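Local atomic coordinates of exoribonuclease II, mitochondrial (Candida glabrata, PDB entry 6F3H), a protein that probably degrades mitochondrial RNA from its 3' end as the magnesium-dependent exoribonuclease component of the mtEXO degradosome. Residues 154-157 with 158-162; 168-171 with 172-176; 220-223 with 224-228. The protein carries 1 engineered substitution. All coordinates share one frame; numbering follows the deposited sequence.

How the contacts relate
The three contacts follow one another along the chain and lie in one region built of helices round a three-stranded antiparallel sheet (166-169, 242-248, 231-237), with a topology consistent with a winged helix. Contact 1 ends helix 123-159, contact 2 passes from strand 166-169 into helix 170-178, and contact 3 lies late in helix 212-226. The centres of contacts 1 and 2 are about 13 Å apart, and the two touch through I155 and L159 on L173, and I155 on I176. Contact 3 lies about 15 Å from each, centre to centre, without touching either; W231 bridges it to contact 1, meeting H156 and Q225. All three lie away from the magnesium site.

Contact 1. Residues 154-157 with 158-162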
loop_
_atom_site.group_PDB
_atom_site.type_symbol
_atom_site.label_atom_id
_atom_site.label_comp_id
_atom_site.label_asym_id
_atom_site.label_seq_id
_atom_site.Cartn_x
_atom_site.Cartn_y
_atom_site.Cartn_z
ATOM N N LEU A 154 -28.085 6.623 -8.066
ATOM C CA LEU A 154 -28.878 7.053 -6.924
ATOM C C LEU A 154 -28.030 7.140 -5.668
ATOM O O LEU A 154 -27.877 8.216 -5.079
ATOM C CB LEU A 154 -30.047 6.096 -6.710
ATOM C CG LEU A 154 -30.956 6.429 -5.520
ATOM C CD1 LEU A 154 -31.199 7.930 -5.316
ATOM C CD2 LEU A 154 -32.275 5.733 -5.726
ATOM N N ILE A 155 -27.481 6.008 -5.230
ATOM C CA ILE A 155 -26.722 6.073 -4.004
ATOM C C ILE A 155 -25.491 6.907 -4.188
ATOM O O ILE A 155 -24.950 7.397 -3.200
ATOM C CB ILE A 155 -26.382 4.670 -3.508
ATOM C CG1 ILE A 155 -25.730 3.852 -4.615
ATOM C CG2 ILE A 155 -27.617 4.002 -3.110
ATOM C CD1 ILE A 155 -24.280 4.088 -4.837
ATOM N N HIS A 156 -25.031 7.119 -5.421
ATOM C CA HIS A 156 -24.011 8.137 -5.590
ATOM C C HIS A 156 -24.485 9.466 -5.021
ATOM O O HIS A 156 -23.666 10.261 -4.555
ATOM C CB HIS A 156 -23.612 8.316 -7.055
ATOM C CG HIS A 156 -22.507 9.313 -7.244
ATOM N ND1 HIS A 156 -22.694 10.675 -7.120
ATOM C CD2 HIS A 156 -21.187 9.141 -7.489
ATOM C CE1 HIS A 156 -21.544 11.298 -7.308
ATOM N NE2 HIS A 156 -20.612 10.389 -7.532
ATOM N N ARG A 157 -25.796 9.734 -5.050
ATOM C CA ARG A 157 -26.292 10.959 -4.428
ATOM C C ARG A 157 -26.123 10.941 -2.908
ATOM O O ARG A 157 -25.911 11.996 -2.302
ATOM C CB ARG A 157 -27.747 11.210 -4.822
ATOM C CG ARG A 157 -28.031 12.687 -4.979
ATOM C CD ARG A 157 -29.476 12.982 -5.295
ATOM N NE ARG A 157 -30.382 11.922 -4.851
ATOM C CZ ARG A 157 -31.275 11.333 -5.643
ATOM N NH1 ARG A 157 -32.075 10.378 -5.175
ATOM N NH2 ARG A 157 -31.370 11.711 -6.912
ATOM N N TYR A 158 -26.155 9.772 -2.273
ATOM C CA TYR A 158 -26.054 9.736 -0.812
ATOM C C TYR A 158 -24.608 9.606 -0.324
ATOM O O TYR A 158 -24.260 10.129 0.745
ATOM C CB TYR A 158 -26.920 8.599 -0.245
ATOM C CG TYR A 158 -28.427 8.815 -0.372
ATOM C CD1 TYR A 158 -29.105 8.490 -1.543
ATOM C CD2 TYR A 158 -29.173 9.324 0.688
ATOM C CE1 TYR A 158 -30.476 8.682 -1.655
ATOM C CE2 TYR A 158 -30.549 9.517 0.580
ATOM C CZ TYR A 158 -31.191 9.193 -0.591
ATOM O OH TYR A 158 -32.552 9.376 -0.706
ATOM N N LEU A 159 -23.762 8.892 -1.069
ATOM C CA LEU A 159 -22.372 8.674 -0.671
ATOM C C LEU A 159 -21.491 9.882 -0.951
ATOM O O LEU A 159 -20.569 10.163 -0.188
ATOM C CB LEU A 159 -21.800 7.467 -1.395
ATOM C CG LEU A 159 -22.628 6.217 -1.171
ATOM C CD1 LEU A 159 -21.892 5.018 -1.699
ATOM C CD2 LEU A 159 -22.901 6.068 0.294
ATOM N N GLN A 160 -21.746 10.576 -2.052
ATOM C CA GLN A 160 -20.947 11.716 -2.472
ATOM C C GLN A 160 -20.774 12.697 -1.318
ATOM O O GLN A 160 -21.645 12.833 -0.456
ATOM C CB GLN A 160 -21.640 12.393 -3.666
ATOM C CG GLN A 160 -20.945 13.590 -4.294
ATOM C CD GLN A 160 -21.758 14.858 -4.139
ATOM O OE1 GLN A 160 -22.604 14.929 -3.258
ATOM N NE2 GLN A 160 -21.518 15.859 -4.994
ATOM N N ASP A 161 -19.610 13.346 -1.269
ATOM C CA ASP A 161 -19.405 14.528 -0.445
ATOM C C ASP A 161 -19.123 15.689 -1.374
ATOM O O ASP A 161 -18.264 15.588 -2.258
ATOM C CB ASP A 161 -18.272 14.354 0.572
ATOM C CG ASP A 161 -18.191 15.521 1.582
ATOM O OD1 ASP A 161 -18.728 16.621 1.299
ATOM O OD2 ASP A 161 -17.646 15.312 2.698
ATOM N N SER A 162 -19.852 16.784 -1.164
ATOM C CA SER A 162 -19.756 17.945 -2.029
ATOM C C SER A 162 -18.339 18.526 -2.118
ATOM O O SER A 162 -18.044 19.247 -3.082
ATOM C CB SER A 162 -20.751 18.993 -1.547
ATOM O OG SER A 162 -20.432 20.255 -2.090
#
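I155 and L159 lie side by side and point the same way at the C-terminal end of the long helix 123-159, in a region whose topology is consistent with a winged helix. The first torsion of I155 (chi1 52°) sets CG1 between its backbone N and carbonyl carbon, and from there CD1 meets L159 CD1 at 4.1 Å. This apolar pair belongs to the core between helices: I155 also packs on L173 and I176 of helix 170-178, while L159 rests on I199 of helix 193-200.

One residue earlier, and so on a neighbouring flank, L154 and Y158 are likewise aligned. The methyl CD1 of L154 approaches Y158 CE1 at 3.8 Å from the edge of the ring, within its plane. Y158 OH is hydrogen-bonded to D192, and the ring touches V195, which ties the flank to the segment around helix 193-200.

H156 and Q160 meet differently, their side chains crossing at a slant. With CG of the histidine anti to the backbone N (chi1 -177°), the imidazole brings CE1 to 3.8 Å from Q160 CB. W231 makes an edge-to-face contact with the same imidazole, so the ring lies between the helix end and strand 231-237.

The backbone records where the helix finishes. I155 O accepts two bonds, from L159 N at 2.9 Å and from Y158 N at 2.8 Å, the latter arriving from above the carbonyl plane. Q160 is the first residue to leave helical geometry, yet its N still donates to H156 O over 3.2 Å.

Contact 2. Residues 168-171 with 172-176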
loop_
_atom_site.group_PDB
_atom_site.type_symbol
_atom_site.label_atom_id
_atom_site.label_comp_id
_atom_site.label_asym_id
_atom_site.label_seq_id
_atom_site.Cartn_x
_atom_site.Cartn_y
_atom_site.Cartn_z
ATOM N N VAL A 168 -14.994 4.594 -0.583
ATOM C CA VAL A 168 -15.862 3.664 0.124
ATOM C C VAL A 168 -15.374 2.249 -0.128
ATOM O O VAL A 168 -14.907 1.910 -1.223
ATOM C CB VAL A 168 -17.349 3.776 -0.267
ATOM C CG1 VAL A 168 -17.812 5.192 -0.200
ATOM C CG2 VAL A 168 -17.567 3.232 -1.643
ATOM N N ASN A 169 -15.484 1.426 0.916
ATOM C CA ASN A 169 -15.223 0.009 0.778
ATOM C C ASN A 169 -16.044 -0.504 -0.384
ATOM O O ASN A 169 -17.214 -0.153 -0.539
ATOM C CB ASN A 169 -15.584 -0.740 2.061
ATOM C CG ASN A 169 -15.437 -2.246 1.921
ATOM O OD1 ASN A 169 -14.676 -2.736 1.074
ATOM N ND2 ASN A 169 -16.189 -2.992 2.736
ATOM N N PHE A 170 -15.404 -1.251 -1.259
ATOM C CA PHE A 170 -16.148 -1.724 -2.405
ATOM C C PHE A 170 -17.206 -2.747 -2.008
ATOM O O PHE A 170 -18.244 -2.849 -2.665
ATOM C CB PHE A 170 -15.175 -2.293 -3.411
ATOM C CG PHE A 170 -15.776 -2.522 -4.724
ATOM C CD1 PHE A 170 -15.864 -1.489 -5.634
ATOM C CD2 PHE A 170 -16.268 -3.762 -5.062
ATOM C CE1 PHE A 170 -16.436 -1.691 -6.873
ATOM C CE2 PHE A 170 -16.838 -3.974 -6.303
ATOM C CZ PHE A 170 -16.922 -2.930 -7.211
HETATM N N MSE A 171 -16.973 -3.499 -0.942
HETATM C CA MSE A 171 -17.889 -4.554 -0.517
HETATM C C MSE A 171 -19.139 -3.998 0.068
HETATM O O MSE A 171 -20.242 -4.426 -0.248
HETATM C CB MSE A 171 -17.223 -5.446 0.514
HETATM C CG MSE A 171 -16.134 -6.265 -0.090
HETATM SE SE MSE A 171 -16.694 -6.627 -1.908
HETATM C CE MSE A 171 -15.299 -7.862 -2.458
ATOM N N SER A 172 -18.932 -3.057 0.984
ATOM C CA SER A 172 -20.045 -2.309 1.535
ATOM C C SER A 172 -20.912 -1.796 0.412
ATOM O O SER A 172 -22.139 -1.757 0.519
ATOM C CB SER A 172 -19.523 -1.154 2.399
ATOM O OG SER A 172 -18.909 -1.629 3.590
ATOM N N LEU A 173 -20.283 -1.424 -0.690
ATOM C CA LEU A 173 -21.016 -0.881 -1.820
ATOM C C LEU A 173 -21.849 -1.945 -2.510
ATOM O O LEU A 173 -23.050 -1.759 -2.744
ATOM C CB LEU A 173 -20.027 -0.271 -2.789
ATOM C CG LEU A 173 -20.707 0.224 -4.034
ATOM C CD1 LEU A 173 -21.655 1.334 -3.641
ATOM C CD2 LEU A 173 -19.646 0.707 -4.992
ATOM N N VAL A 174 -21.227 -3.067 -2.845
ATOM C CA VAL A 174 -21.965 -4.183 -3.415
ATOM C C VAL A 174 -23.176 -4.532 -2.562
ATOM O O VAL A 174 -24.291 -4.698 -3.075
ATOM C CB VAL A 174 -21.025 -5.381 -3.563
ATOM C CG1 VAL A 174 -21.803 -6.598 -3.959
ATOM C CG2 VAL A 174 -19.961 -5.043 -4.571
ATOM N N ARG A 175 -22.985 -4.595 -1.239
ATOM C CA ARG A 175 -24.083 -4.964 -0.351
ATOM C C ARG A 175 -25.253 -4.011 -0.522
ATOM O O ARG A 175 -26.405 -4.438 -0.637
ATOM C CB ARG A 175 -23.608 -4.961 1.100
ATOM C CG ARG A 175 -23.035 -6.279 1.528
ATOM C CD ARG A 175 -22.625 -6.313 2.976
ATOM N NE ARG A 175 -21.420 -7.118 3.072
ATOM C CZ ARG A 175 -20.211 -6.605 3.230
ATOM N NH1 ARG A 175 -20.061 -5.291 3.348
ATOM N NH2 ARG A 175 -19.156 -7.404 3.282
ATOM N N ILE A 176 -24.965 -2.718 -0.594
ATOM C CA ILE A 176 -26.021 -1.738 -0.771
ATOM C C ILE A 176 -26.771 -1.993 -2.060
ATOM O O ILE A 176 -28.002 -1.883 -2.119
ATOM C CB ILE A 176 -25.415 -0.333 -0.752
ATOM C CG1 ILE A 176 -24.740 -0.108 0.587
ATOM C CG2 ILE A 176 -26.459 0.707 -1.079
ATOM C CD1 ILE A 176 -24.209 1.246 0.738
#
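F170 and V174 pack one turn apart where strand 166-169 gives way to helix 170-178, a strand-to-helix junction in a region of winged-helix-like topology. This is the tight side of the contact. The phenyl ring and the valine are inclined to each other; CG of F170, anti to the backbone N (chi1 -167°), puts the ring beside V174, whose CG2 stands 3.7 Å from F170 CE2. L215 of helix 212-226 covers both residues, and P243 and V246 of strand 242-248 add to the wall around the ring. Under this packing V174 N donates to F170 O at 3.0 Å, nearly straight at 165°.

Packing is looser towards the strand, where V168 CG2 only grazes L173 CB at 4.4 Å. N169 holds the N-cap position, and its carbonyl receives a weak bond from L173 N at 3.3 Å.

The more solvent-accessible flank carries N169, S172 and R175. R175 folds back over its own helix, one face of the guanidinium lying over M171 O, while NH2 is held by K208 O. The selenomethionine carbonyl has its regular helical donor as well: R175 N reaches M171 O at 2.9 Å.

Contact 3. Residues 220-223 with 224-228; sequences WGVR and EQQQN
Helix 212-226, part of a region whose topology is consistent with a winged helix, carries near its C-terminal end a side-chain bridge between R223 and Q226, three residues apart. The arginine is folded: it is bent at chi2 (-78°) and chi3 (-88°), which keeps the guanidinium about level with its own CA, while Q226, extended beyond CG, reaches back along the helix to meet it. R223 NH1 donates to Q226 OE1 over 2.9 Å, a bent bond with an N-H...O angle of 136°, and the oxygen lies at the guanidinium edge, somewhat out of its plane. The two flat groups are well short of parallel. R223 NE is hydrogen-bonded in turn to the hydroxyl of Y219, so bonds at two of its nitrogens would restrict the group's rotation.

The other end of the same amide faces a different neighbour: Q226 NE2 lies 4.2 Å from V222 CG1 and makes a weak bond to G232 O. V222 packs on W231 and V234, and these contacts place this face of the helix against strand 231-237.

On other sides, W220 meets W142 of helix 123-159, and Q225 OE1 accepts from W231 NE1. Backbone bonds run beneath: E224 N reaches W220 O at 3.0 Å, and Q225 N donates to G221 O at 2.8 Å.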
loop_
_atom_site.group_PDB
_atom_site.type_symbol
_atom_site.label_atom_id
_atom_site.label_comp_id
_atom_site.label_asym_id
_atom_site.label_seq_id
_atom_site.Cartn_x
_atom_site.Cartn_y
_atom_site.Cartn_z
ATOM N N TRP A 220 -18.838 -3.548 -13.191
ATOM C CA TRP A 220 -19.181 -3.064 -14.514
ATOM C C TRP A 220 -19.916 -1.734 -14.460
ATOM O O TRP A 220 -19.646 -0.837 -15.264
ATOM C CB TRP A 220 -20.038 -4.112 -15.203
ATOM C CG TRP A 220 -19.252 -5.260 -15.699
ATOM C CD1 TRP A 220 -17.912 -5.278 -15.946
ATOM C CD2 TRP A 220 -19.754 -6.544 -16.097
ATOM N NE1 TRP A 220 -17.540 -6.507 -16.441
ATOM C CE2 TRP A 220 -18.652 -7.302 -16.544
ATOM C CE3 TRP A 220 -21.027 -7.128 -16.115
ATOM C CZ2 TRP A 220 -18.780 -8.617 -16.996
ATOM C CZ3 TRP A 220 -21.157 -8.438 -16.571
ATOM C CH2 TRP A 220 -20.037 -9.166 -17.005
ATOM N N GLY A 221 -20.876 -1.600 -13.555
ATOM C CA GLY A 221 -21.583 -0.337 -13.452
ATOM C C GLY A 221 -20.642 0.801 -13.121
ATOM O O GLY A 221 -20.750 1.901 -13.672
ATOM N N VAL A 222 -19.686 0.540 -12.232
ATOM C CA VAL A 222 -18.748 1.575 -11.838
ATOM C C VAL A 222 -17.817 1.911 -12.987
ATOM O O VAL A 222 -17.558 3.084 -13.265
ATOM C CB VAL A 222 -17.983 1.131 -10.585
ATOM C CG1 VAL A 222 -16.877 2.079 -10.262
ATOM C CG2 VAL A 222 -18.922 1.095 -9.450
ATOM N N ARG A 223 -17.321 0.907 -13.704
ATOM C CA ARG A 223 -16.454 1.256 -14.822
ATOM C C ARG A 223 -17.191 2.123 -15.810
ATOM O O ARG A 223 -16.608 3.049 -16.379
ATOM C CB ARG A 223 -15.913 0.016 -15.508
ATOM C CG ARG A 223 -15.251 -0.862 -14.539
ATOM C CD ARG A 223 -13.874 -0.284 -14.251
ATOM N NE ARG A 223 -12.869 -0.770 -15.181
ATOM C CZ ARG A 223 -12.255 -0.015 -16.072
ATOM N NH1 ARG A 223 -12.553 1.275 -16.158
ATOM N NH2 ARG A 223 -11.347 -0.559 -16.868
ATOM N N GLU A 224 -18.492 1.873 -15.974
ATOM C CA GLU A 224 -19.296 2.694 -16.860
ATOM C C GLU A 224 -19.468 4.093 -16.288
ATOM O O GLU A 224 -19.072 5.080 -16.916
ATOM C CB GLU A 224 -20.645 2.011 -17.129
ATOM C CG GLU A 224 -20.621 1.191 -18.435
ATOM C CD GLU A 224 -21.927 0.470 -18.783
ATOM O OE1 GLU A 224 -21.863 -0.672 -19.310
ATOM O OE2 GLU A 224 -23.011 1.050 -18.563
ATOM N N GLN A 225 -19.962 4.208 -15.064
ATOM C CA GLN A 225 -20.114 5.566 -14.559
ATOM C C GLN A 225 -18.776 6.238 -14.253
ATOM O O GLN A 225 -18.753 7.446 -14.017
ATOM C CB GLN A 225 -21.027 5.551 -13.349
ATOM C CG GLN A 225 -22.303 4.812 -13.617
ATOM C CD GLN A 225 -23.392 5.241 -12.678
ATOM O OE1 GLN A 225 -23.125 5.706 -11.569
ATOM N NE2 GLN A 225 -24.629 5.121 -13.121
ATOM N N GLN A 226 -17.667 5.487 -14.257
ATOM C CA GLN A 226 -16.359 6.118 -14.195
ATOM C C GLN A 226 -16.166 7.074 -15.340
ATOM O O GLN A 226 -15.476 8.091 -15.209
ATOM C CB GLN A 226 -15.246 5.097 -14.252
ATOM C CG GLN A 226 -14.813 4.556 -12.947
ATOM C CD GLN A 226 -13.727 3.556 -13.131
ATOM O OE1 GLN A 226 -13.323 3.281 -14.255
ATOM N NE2 GLN A 226 -13.227 3.015 -12.035
ATOM N N GLN A 227 -16.728 6.740 -16.479
ATOM C CA GLN A 227 -16.572 7.587 -17.641
ATOM C C GLN A 227 -17.279 8.925 -17.491
ATOM O O GLN A 227 -16.991 9.844 -18.260
ATOM C CB GLN A 227 -17.070 6.834 -18.861
ATOM C CG GLN A 227 -16.219 5.617 -19.102
ATOM C CD GLN A 227 -14.756 5.974 -19.253
ATOM O OE1 GLN A 227 -14.402 7.012 -19.828
ATOM N NE2 GLN A 227 -13.897 5.156 -18.646
ATOM N N ASN A 228 -18.171 9.080 -16.516
ATOM C CA ASN A 228 -18.805 10.364 -16.250
ATOM C C ASN A 228 -18.183 11.074 -15.079
ATOM O O ASN A 228 -18.765 12.038 -14.579
ATOM C CB ASN A 228 -20.292 10.182 -15.937
ATOM C CG ASN A 228 -21.059 9.563 -17.073
ATOM O OD1 ASN A 228 -20.983 10.032 -18.208
ATOM N ND2 ASN A 228 -21.794 8.484 -16.783
#